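Long-range contact in sulfur oxidation protein soxB (Thermus thermophilus, PDB 2WDD), which hydrolyses a sulfur-sulfur bond as the dimanganese thiosulfohydrolase of the sulfur oxidation pathway, within the 5'-nucleotidase family: residues A[400-412]-A[418-430]. Numbering follows the deposited sequence. Where two conformers were deposited one is given.
With TBU (tertiary-butyl alcohol), chain D.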
ATOM      1  N   PHE A 400      16.486   5.635  10.879  1.00  9.55           N
ATOM      2  CA  PHE A 400      16.016   4.897   9.705  1.00  8.34           C
ATOM      3  C   PHE A 400      14.512   4.689   9.803  1.00 11.46           C
ATOM      4  O   PHE A 400      14.036   3.989  10.697  1.00 11.51           O
ATOM      5  CB  PHE A 400      16.692   3.515   9.627  1.00  9.53           C
ATOM      6  CG  PHE A 400      18.158   3.568   9.326  1.00  9.83           C
ATOM      7  CD1 PHE A 400      18.627   3.286   8.050  1.00 11.13           C
ATOM      8  CD2 PHE A 400      19.080   3.850  10.325  1.00 11.71           C
ATOM      9  CE1 PHE A 400      19.981   3.296   7.765  1.00 12.51           C
ATOM     10  CE2 PHE A 400      20.443   3.871  10.043  1.00 13.58           C
ATOM     11  CZ  PHE A 400      20.892   3.613   8.757  1.00 12.39           C
ATOM     12  N   SER A 401      13.773   5.289   8.871  1.00  9.17           N
ATOM     13  CA  SER A 401      12.317   5.161   8.837  1.00  7.98           C
ATOM     14  C   SER A 401      11.934   4.205   7.726  1.00 11.48           C
ATOM     15  O   SER A 401      12.505   4.248   6.632  1.00 10.44           O
ATOM     16  CB  SER A 401      11.666   6.527   8.580  1.00 10.33           C
ATOM     17  OG  SER A 401      11.739   7.359   9.727  1.00 13.25           O
ATOM     18  N   PRO A 402      10.952   3.332   7.990  1.00  8.42           N
ATOM     19  CA  PRO A 402      10.518   2.324   7.017  1.00  9.03           C
ATOM     20  C   PRO A 402       9.727   2.952   5.876  1.00 11.24           C
ATOM     21  O   PRO A 402       8.750   3.686   6.095  1.00 10.63           O
ATOM     22  CB  PRO A 402       9.621   1.405   7.853  1.00 10.79           C
ATOM     23  CG  PRO A 402       9.029   2.325   8.903  1.00 13.49           C
ATOM     24  CD  PRO A 402      10.122   3.338   9.210  1.00 10.33           C
ATOM     25  N   ALA A 403      10.124   2.611   4.657  1.00  9.86           N
ATOM     26  CA  ALA A 403       9.492   3.154   3.471  1.00  9.32           C
ATOM     27  C   ALA A 403       8.265   2.367   3.036  1.00 13.47           C
ATOM     28  O   ALA A 403       8.163   1.961   1.878  1.00 13.81           O
ATOM     29  CB  ALA A 403      10.501   3.242   2.336  1.00 11.10           C
ATOM     30  N   VAL A 404       7.329   2.175   3.958  1.00  9.52           N
ATOM     31  CA  VAL A 404       6.083   1.491   3.631  1.00  8.93           C
ATOM     32  C   VAL A 404       5.249   2.394   2.728  1.00 11.46           C
ATOM     33  O   VAL A 404       5.418   3.621   2.718  1.00 11.66           O
ATOM     34  CB  VAL A 404       5.295   1.078   4.883  1.00 11.73           C
ATOM     35  CG1 VAL A 404       6.044   0.011   5.672  1.00 11.09           C
ATOM     36  CG2 VAL A 404       4.928   2.295   5.756  1.00 11.19           C
ATOM     37  N   ARG A 405       4.345   1.780   1.970  1.00  8.77           N
ATOM     38  CA  ARG A 405       3.501   2.579   1.084  0.70  8.47           C
ATOM     39  C   ARG A 405       2.155   2.945   1.686  1.00 10.11           C
ATOM     40  O   ARG A 405       1.377   3.668   1.071  1.00 10.19           O
ATOM     41  CB  ARG A 405       3.369   1.962  -0.314  0.70 10.16           C
ATOM     42  CG  ARG A 405       4.631   2.174  -1.156  0.70  9.10           C
ATOM     43  CD  ARG A 405       4.536   1.618  -2.571  0.70  8.80           C
ATOM     44  NE  ARG A 405       5.800   1.836  -3.267  0.70 10.17           N
ATOM     45  CZ  ARG A 405       5.982   1.652  -4.568  0.70 14.73           C
ATOM     46  NH1 ARG A 405       7.173   1.890  -5.102  0.70 10.84           N
ATOM     47  NH2 ARG A 405       4.984   1.211  -5.324  0.70 11.37           N
ATOM     48  N   TRP A 406       1.890   2.486   2.913  1.00  8.51           N
ATOM     49  CA  TRP A 406       0.663   2.879   3.600  1.00  8.22           C
ATOM     50  C   TRP A 406       0.904   4.136   4.460  1.00  9.94           C
ATOM     51  O   TRP A 406       2.042   4.480   4.785  1.00  9.12           O
ATOM     52  CB  TRP A 406       0.093   1.753   4.462  1.00  7.69           C
ATOM     53  CG  TRP A 406       1.081   0.978   5.293  1.00  8.26           C
ATOM     54  CD1 TRP A 406       1.720  -0.181   4.930  1.00 10.72           C
ATOM     55  CD2 TRP A 406       1.358   1.160   6.693  1.00  8.36           C
ATOM     56  NE1 TRP A 406       2.419  -0.695   5.998  1.00 10.23           N
ATOM     57  CE2 TRP A 406       2.211   0.105   7.094  1.00 10.86           C
ATOM     58  CE3 TRP A 406       0.976   2.117   7.639  1.00  9.18           C
ATOM     59  CZ2 TRP A 406       2.701  -0.004   8.400  1.00 10.58           C
ATOM     60  CZ3 TRP A 406       1.468   2.014   8.927  1.00 10.79           C
ATOM     61  CH2 TRP A 406       2.318   0.955   9.298  1.00 11.24           C
ATOM     62  N   GLY A 407      -0.173   4.841   4.787  1.00  8.25           N
ATOM     63  CA  GLY A 407      -0.047   6.080   5.529  1.00  8.50           C
ATOM     64  C   GLY A 407      -1.203   7.008   5.199  1.00 11.35           C
ATOM     65  O   GLY A 407      -2.284   6.570   4.801  1.00 11.51           O
ATOM     66  N   THR A 408      -0.975   8.304   5.375  1.00  8.98           N
ATOM     67  CA  THR A 408      -2.013   9.297   5.147  1.00  7.96           C
ATOM     68  C   THR A 408      -1.299  10.604   4.839  1.00 10.02           C
ATOM     69  O   THR A 408      -0.065  10.658   4.866  1.00 10.09           O
ATOM     70  CB  THR A 408      -2.946   9.359   6.378  1.00 10.53           C
ATOM     71  OG1 THR A 408      -4.132  10.100   6.076  1.00 10.28           O
ATOM     72  CG2 THR A 408      -2.236   9.996   7.557  1.00  8.12           C
ATOM     73  N   THR A 409      -2.054  11.646   4.530  1.00  8.67           N
ATOM     74  CA  THR A 409      -1.454  12.927   4.190  1.00  8.48           C
ATOM     75  C   THR A 409      -2.101  14.023   5.036  1.00 11.18           C
ATOM     76  O   THR A 409      -3.318  14.126   5.072  1.00 10.85           O
ATOM     77  CB  THR A 409      -1.645  13.223   2.679  1.00 12.58           C
ATOM     78  OG1 THR A 409      -1.111  12.146   1.893  1.00 10.33           O
ATOM     79  CG2 THR A 409      -0.956  14.516   2.294  1.00 11.67           C
ATOM     80  N   ILE A 410      -1.285  14.836   5.701  1.00  9.52           N
ATOM     81  CA  ILE A 410      -1.789  15.937   6.539  1.00 10.37           C
ATOM     82  C   ILE A 410      -1.672  17.244   5.770  1.00 11.18           C
ATOM     83  O   ILE A 410      -0.601  17.596   5.285  1.00 10.92           O
ATOM     84  CB  ILE A 410      -0.989  16.034   7.852  1.00 12.97           C
ATOM     85  CG1 ILE A 410      -0.887  14.662   8.513  1.00 14.17           C
ATOM     86  CG2 ILE A 410      -1.624  17.052   8.799  1.00 13.10           C
ATOM     87  CD1 ILE A 410      -2.220  14.083   8.829  1.00 15.00           C
ATOM     88  N   LEU A 411      -2.774  17.975   5.668  1.00 10.04           N
ATOM     89  CA  LEU A 411      -2.773  19.228   4.919  1.00  9.87           C
ATOM     90  C   LEU A 411      -2.230  20.369   5.760  1.00 12.97           C
ATOM     91  O   LEU A 411      -2.251  20.315   6.992  1.00 13.39           O
ATOM     92  CB  LEU A 411      -4.195  19.581   4.484  1.00  9.47           C
ATOM     93  CG  LEU A 411      -4.926  18.591   3.573  1.00 12.80           C
ATOM     94  CD1 LEU A 411      -6.300  19.182   3.182  1.00 13.05           C
ATOM     95  CD2 LEU A 411      -4.075  18.327   2.337  1.00 13.83           C
ATOM     96  N   PRO A 412      -1.807  21.454   5.104  1.00 10.87           N
ATOM     97  CA  PRO A 412      -1.345  22.609   5.879  1.00 11.26           C
ATOM     98  C   PRO A 412      -2.473  23.099   6.782  1.00 15.24           C
ATOM     99  O   PRO A 412      -3.627  23.205   6.351  1.00 13.86           O
ATOM    100  CB  PRO A 412      -1.052  23.655   4.799  1.00 12.85           C
ATOM    101  CG  PRO A 412      -0.748  22.850   3.569  1.00 16.03           C
ATOM    102  CD  PRO A 412      -1.648  21.659   3.651  1.00 11.92           C
ATOM    103  N   TRP A 418      -4.110  11.062  17.019  1.00 13.75           N
ATOM    104  CA  TRP A 418      -3.643   9.709  17.271  1.00 13.71           C
ATOM    105  C   TRP A 418      -4.041   8.814  16.100  1.00 15.01           C
ATOM    106  O   TRP A 418      -3.284   7.927  15.706  1.00 13.30           O
ATOM    107  CB  TRP A 418      -4.227   9.161  18.573  1.00 13.37           C
ATOM    108  CG  TRP A 418      -3.304   9.313  19.733  1.00 14.61           C
ATOM    109  CD1 TRP A 418      -3.399  10.222  20.748  1.00 17.74           C
ATOM    110  CD2 TRP A 418      -2.150   8.519  20.005  1.00 14.42           C
ATOM    111  NE1 TRP A 418      -2.362  10.048  21.631  1.00 16.85           N
ATOM    112  CE2 TRP A 418      -1.583   9.001  21.205  1.00 18.17           C
ATOM    113  CE3 TRP A 418      -1.531   7.453  19.346  1.00 15.57           C
ATOM    114  CZ2 TRP A 418      -0.433   8.446  21.762  1.00 17.26           C
ATOM    115  CZ3 TRP A 418      -0.405   6.890  19.907  1.00 16.65           C
ATOM    116  CH2 TRP A 418       0.136   7.388  21.106  1.00 17.17           C
ATOM    117  N   ASP A 419      -5.223   9.044  15.542  1.00 11.52           N
ATOM    118  CA  ASP A 419      -5.666   8.229  14.407  1.00 10.61           C
ATOM    119  C   ASP A 419      -4.665   8.341  13.259  1.00 13.25           C
ATOM    120  O   ASP A 419      -4.354   7.345  12.611  1.00 13.07           O
ATOM    121  CB  ASP A 419      -7.091   8.569  13.968  1.00 12.62           C
ATOM    122  CG  ASP A 419      -7.767   7.409  13.229  1.00 15.63           C
ATOM    123  OD1 ASP A 419      -7.693   6.264  13.720  1.00 16.22           O
ATOM    124  OD2 ASP A 419      -8.293   7.628  12.116  1.00 17.74           O
ATOM    125  N   HIS A 420      -4.107   9.534  13.054  1.00 10.94           N
ATOM    126  CA  HIS A 420      -3.081   9.710  12.027  1.00  9.75           C
ATOM    127  C   HIS A 420      -1.813   8.956  12.422  1.00 13.44           C
ATOM    128  O   HIS A 420      -1.170   8.325  11.586  1.00 11.96           O
ATOM    129  CB  HIS A 420      -2.722  11.185  11.826  1.00 10.58           C
ATOM    130  CG  HIS A 420      -3.841  12.025  11.289  1.00 13.31           C
ATOM    131  ND1 HIS A 420      -4.182  13.234  11.855  1.00 15.36           N
ATOM    132  CD2 HIS A 420      -4.639  11.878  10.203  1.00 14.93           C
ATOM    133  CE1 HIS A 420      -5.155  13.788  11.155  1.00 14.76           C
ATOM    134  NE2 HIS A 420      -5.461  12.981  10.153  1.00 14.77           N
ATOM    135  N   LEU A 421      -1.412   9.061  13.688  1.00 10.40           N
ATOM    136  CA  LEU A 421      -0.198   8.370  14.109  1.00 10.51           C
ATOM    137  C   LEU A 421      -0.333   6.872  13.828  1.00 11.90           C
ATOM    138  O   LEU A 421       0.624   6.231  13.396  1.00 10.49           O
ATOM    139  CB  LEU A 421       0.093   8.600  15.593  1.00 10.20           C
ATOM    140  CG  LEU A 421       0.412  10.030  16.030  1.00 12.86           C
ATOM    141  CD1 LEU A 421       0.900  10.022  17.491  1.00 12.80           C
ATOM    142  CD2 LEU A 421       1.435  10.659  15.102  1.00 12.06           C
ATOM    143  N   TYR A 422      -1.511   6.307  14.084  1.00 10.38           N
ATOM    144  CA  TYR A 422      -1.728   4.885  13.822  1.00  9.83           C
ATOM    145  C   TYR A 422      -1.768   4.606  12.316  1.00 12.21           C
ATOM    146  O   TYR A 422      -1.286   3.570  11.864  1.00 10.72           O
ATOM    147  CB  TYR A 422      -3.011   4.387  14.480  1.00 10.80           C
ATOM    148  CG  TYR A 422      -3.014   4.431  16.000  1.00 11.84           C
ATOM    149  CD1 TYR A 422      -1.927   3.984  16.736  1.00 13.56           C
ATOM    150  CD2 TYR A 422      -4.129   4.905  16.688  1.00 12.42           C
ATOM    151  CE1 TYR A 422      -1.935   4.039  18.130  1.00 14.40           C
ATOM    152  CE2 TYR A 422      -4.149   4.954  18.080  1.00 13.31           C
ATOM    153  CZ  TYR A 422      -3.054   4.516  18.786  1.00 17.73           C
ATOM    154  OH  TYR A 422      -3.077   4.561  20.161  1.00 18.56           O
ATOM    155  N   ALA A 423      -2.287   5.548  11.533  1.00  9.72           N
ATOM    156  CA  ALA A 423      -2.279   5.387  10.072  1.00  9.10           C
ATOM    157  C   ALA A 423      -0.847   5.361   9.518  1.00 11.61           C
ATOM    158  O   ALA A 423      -0.572   4.709   8.515  1.00 10.03           O
ATOM    159  CB  ALA A 423      -3.060   6.506   9.404  1.00 10.28           C
ATOM    160  N   TYR A 424       0.052   6.102  10.160  1.00  8.61           N
ATOM    161  CA  TYR A 424       1.435   6.176   9.720  1.00  8.00           C
ATOM    162  C   TYR A 424       2.343   5.124  10.342  1.00  9.74           C
ATOM    163  O   TYR A 424       3.359   4.745   9.747  1.00  9.60           O
ATOM    164  CB  TYR A 424       2.021   7.528  10.129  1.00  8.75           C
ATOM    165  CG  TYR A 424       1.652   8.707   9.263  1.00  9.38           C
ATOM    166  CD1 TYR A 424       2.008   8.749   7.915  1.00 10.53           C
ATOM    167  CD2 TYR A 424       1.123   9.864   9.844  1.00 10.08           C
ATOM    168  CE1 TYR A 424       1.772   9.899   7.146  1.00 10.59           C
ATOM    169  CE2 TYR A 424       0.887  11.018   9.095  1.00 10.04           C
ATOM    170  CZ  TYR A 424       1.197  11.026   7.743  1.00 11.19           C
ATOM    171  OH  TYR A 424       0.969  12.176   7.009  1.00  9.92           O
ATOM    172  N   THR A 425       2.069   4.759  11.597  1.00  8.27           N
ATOM    173  CA  THR A 425       2.993   3.905  12.338  1.00  8.54           C
ATOM    174  C   THR A 425       2.339   2.743  13.066  1.00 11.68           C
ATOM    175  O   THR A 425       2.944   2.163  13.986  1.00 10.39           O
ATOM    176  CB  THR A 425       3.823   4.737  13.357  1.00 11.42           C
ATOM    177  OG1 THR A 425       2.959   5.261  14.378  1.00 10.97           O
ATOM    178  CG2 THR A 425       4.571   5.888  12.679  1.00 10.99           C
ATOM    179  N   GLY A 426       1.117   2.410  12.663  1.00 10.32           N
ATOM    180  CA  GLY A 426       0.348   1.345  13.278  1.00 10.17           C
ATOM    181  C   GLY A 426       0.791  -0.064  12.938  1.00 11.80           C
ATOM    182  O   GLY A 426      -0.015  -0.874  12.458  1.00 11.56           O
ATOM    183  N   PHE A 427       2.072  -0.353  13.146  1.00  8.75           N
ATOM    184  CA  PHE A 427       2.601  -1.712  13.006  1.00  7.81           C
ATOM    185  C   PHE A 427       2.174  -2.461  14.264  1.00 12.84           C
ATOM    186  O   PHE A 427       2.142  -1.880  15.347  1.00 11.51           O
ATOM    187  CB  PHE A 427       4.138  -1.703  13.069  1.00  8.88           C
ATOM    188  CG  PHE A 427       4.799  -1.000  11.921  1.00  9.59           C
ATOM    189  CD1 PHE A 427       5.331  -1.727  10.858  1.00 11.17           C
ATOM    190  CD2 PHE A 427       4.953   0.380  11.930  1.00 12.22           C
ATOM    191  CE1 PHE A 427       5.982  -1.084   9.795  1.00 11.91           C
ATOM    192  CE2 PHE A 427       5.585   1.034  10.869  1.00 14.00           C
ATOM    193  CZ  PHE A 427       6.067   0.307   9.790  1.00 11.51           C
ATOM    194  N   THR A 428       1.967  -3.769  14.165  1.00 10.75           N
ATOM    195  CA  THR A 428       1.696  -4.534  15.383  1.00 10.31           C
ATOM    196  C   THR A 428       3.022  -4.729  16.133  1.00 13.33           C
ATOM    197  O   THR A 428       3.027  -5.245  17.258  1.00 13.28           O
ATOM    198  CB  THR A 428       1.078  -5.905  15.078  1.00 12.55           C
ATOM    199  OG1 THR A 428       1.906  -6.593  14.138  1.00 10.73           O
ATOM    200  CG2 THR A 428      -0.371  -5.767  14.567  1.00 11.38           C
ATOM    201  N   TYR A 429       4.136  -4.368  15.487  1.00 10.82           N
ATOM    202  CA  TYR A 429       5.486  -4.439  16.074  1.00 10.67           C
ATOM    203  C   TYR A 429       6.102  -3.054  15.887  1.00 12.79           C
ATOM    204  O   TYR A 429       6.975  -2.857  15.056  1.00 12.07           O
ATOM    205  CB  TYR A 429       6.357  -5.503  15.390  1.00 11.02           C
ATOM    206  CG  TYR A 429       6.357  -5.490  13.869  1.00  9.45           C
ATOM    207  CD1 TYR A 429       7.474  -5.070  13.158  1.00 11.17           C
ATOM    208  CD2 TYR A 429       5.252  -5.957  13.154  1.00  9.92           C
ATOM    209  CE1 TYR A 429       7.487  -5.081  11.766  1.00 11.22           C
ATOM    210  CE2 TYR A 429       5.250  -5.952  11.753  1.00 10.59           C
ATOM    211  CZ  TYR A 429       6.373  -5.543  11.074  1.00 14.60           C
ATOM    212  OH  TYR A 429       6.379  -5.554   9.697  1.00 14.41           O
ATOM    213  N   PRO A 430       5.590  -2.062  16.626  1.00 10.85           N
ATOM    214  CA  PRO A 430       5.953  -0.647  16.441  1.00 10.47           C
ATOM    215  C   PRO A 430       7.171  -0.170  17.215  1.00 13.92           C
ATOM    216  O   PRO A 430       7.482   1.021  17.221  1.00 12.99           O
ATOM    217  CB  PRO A 430       4.713   0.069  16.972  1.00 12.15           C
ATOM    218  CG  PRO A 430       4.315  -0.806  18.149  1.00 16.39           C
ATOM    219  CD  PRO A 430       4.552  -2.225  17.665  1.00 12.31           C
TER
HETATM  220  O   TBU D1576      -2.630   0.883  20.275  1.00 36.77           O
HETATM  221  C   TBU D1576      -3.057  -0.006  21.307  1.00 35.97           C
HETATM  222  C1  TBU D1576      -3.390   0.767  22.568  1.00 35.55           C
HETATM  223  C2  TBU D1576      -4.300  -0.752  20.826  1.00 35.76           C
HETATM  224  C3  TBU D1576      -1.928  -0.988  21.631  1.00 36.37           C
HETATM  225  O   HOH W   1       3.560   5.401   6.969  1.00 12.54           O
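Trp-406 sets the edge of its six-membered ring against the face of Phe-427 in a T-shaped stack, the ring centroids 4.8 Å apart and the planes at 58°. CG of Trp-406 lies between its own backbone N and carbonyl carbon (chi1 44°), which folds the indole back toward the 418-425 helix; Val-404 CG2 rests over one face of the indole, and Ala-423 O meets the ring edge at Trp-406 CE3, 3.1 Å away. Pro-402 CG adds an apolar contact to Phe-427 CZ. The loop 402-412, running on from strand 398-401 in the C-terminal domain of the 5'-nucleotidase family, carries Trp-406 to the dimanganese centre, where its side chain lies beside the manganese ligands His-38 and His-288 and a bound sulfate. The backbone angles of Gly-407 call for glycine, since a CB would jam against the carbonyl O of Trp-406 and also sit tight against Tyr-424 CD1; its CA-H points at Ala-423 O. Beyond it, Thr-408 CG2 sits over the Tyr-424 ring, 3.8 Å from the centroid, while Thr-408 OG1 hydrogen-bonds with ND1 of His-44. Tyr-424 OH donates a weak hydrogen bond to Thr-408 O at 2.8 Å. Were Tyr-424 replaced by a leucine, the Thr-408 carbonyl would probably lose this hydroxyl donor and Thr-408 CG2 the ring face it packs on. Ile-410 CD1 stands almost squarely over the His-420 imidazole, 3.5 Å from its centroid, and a water joins Trp-406 O to Tyr-424 O.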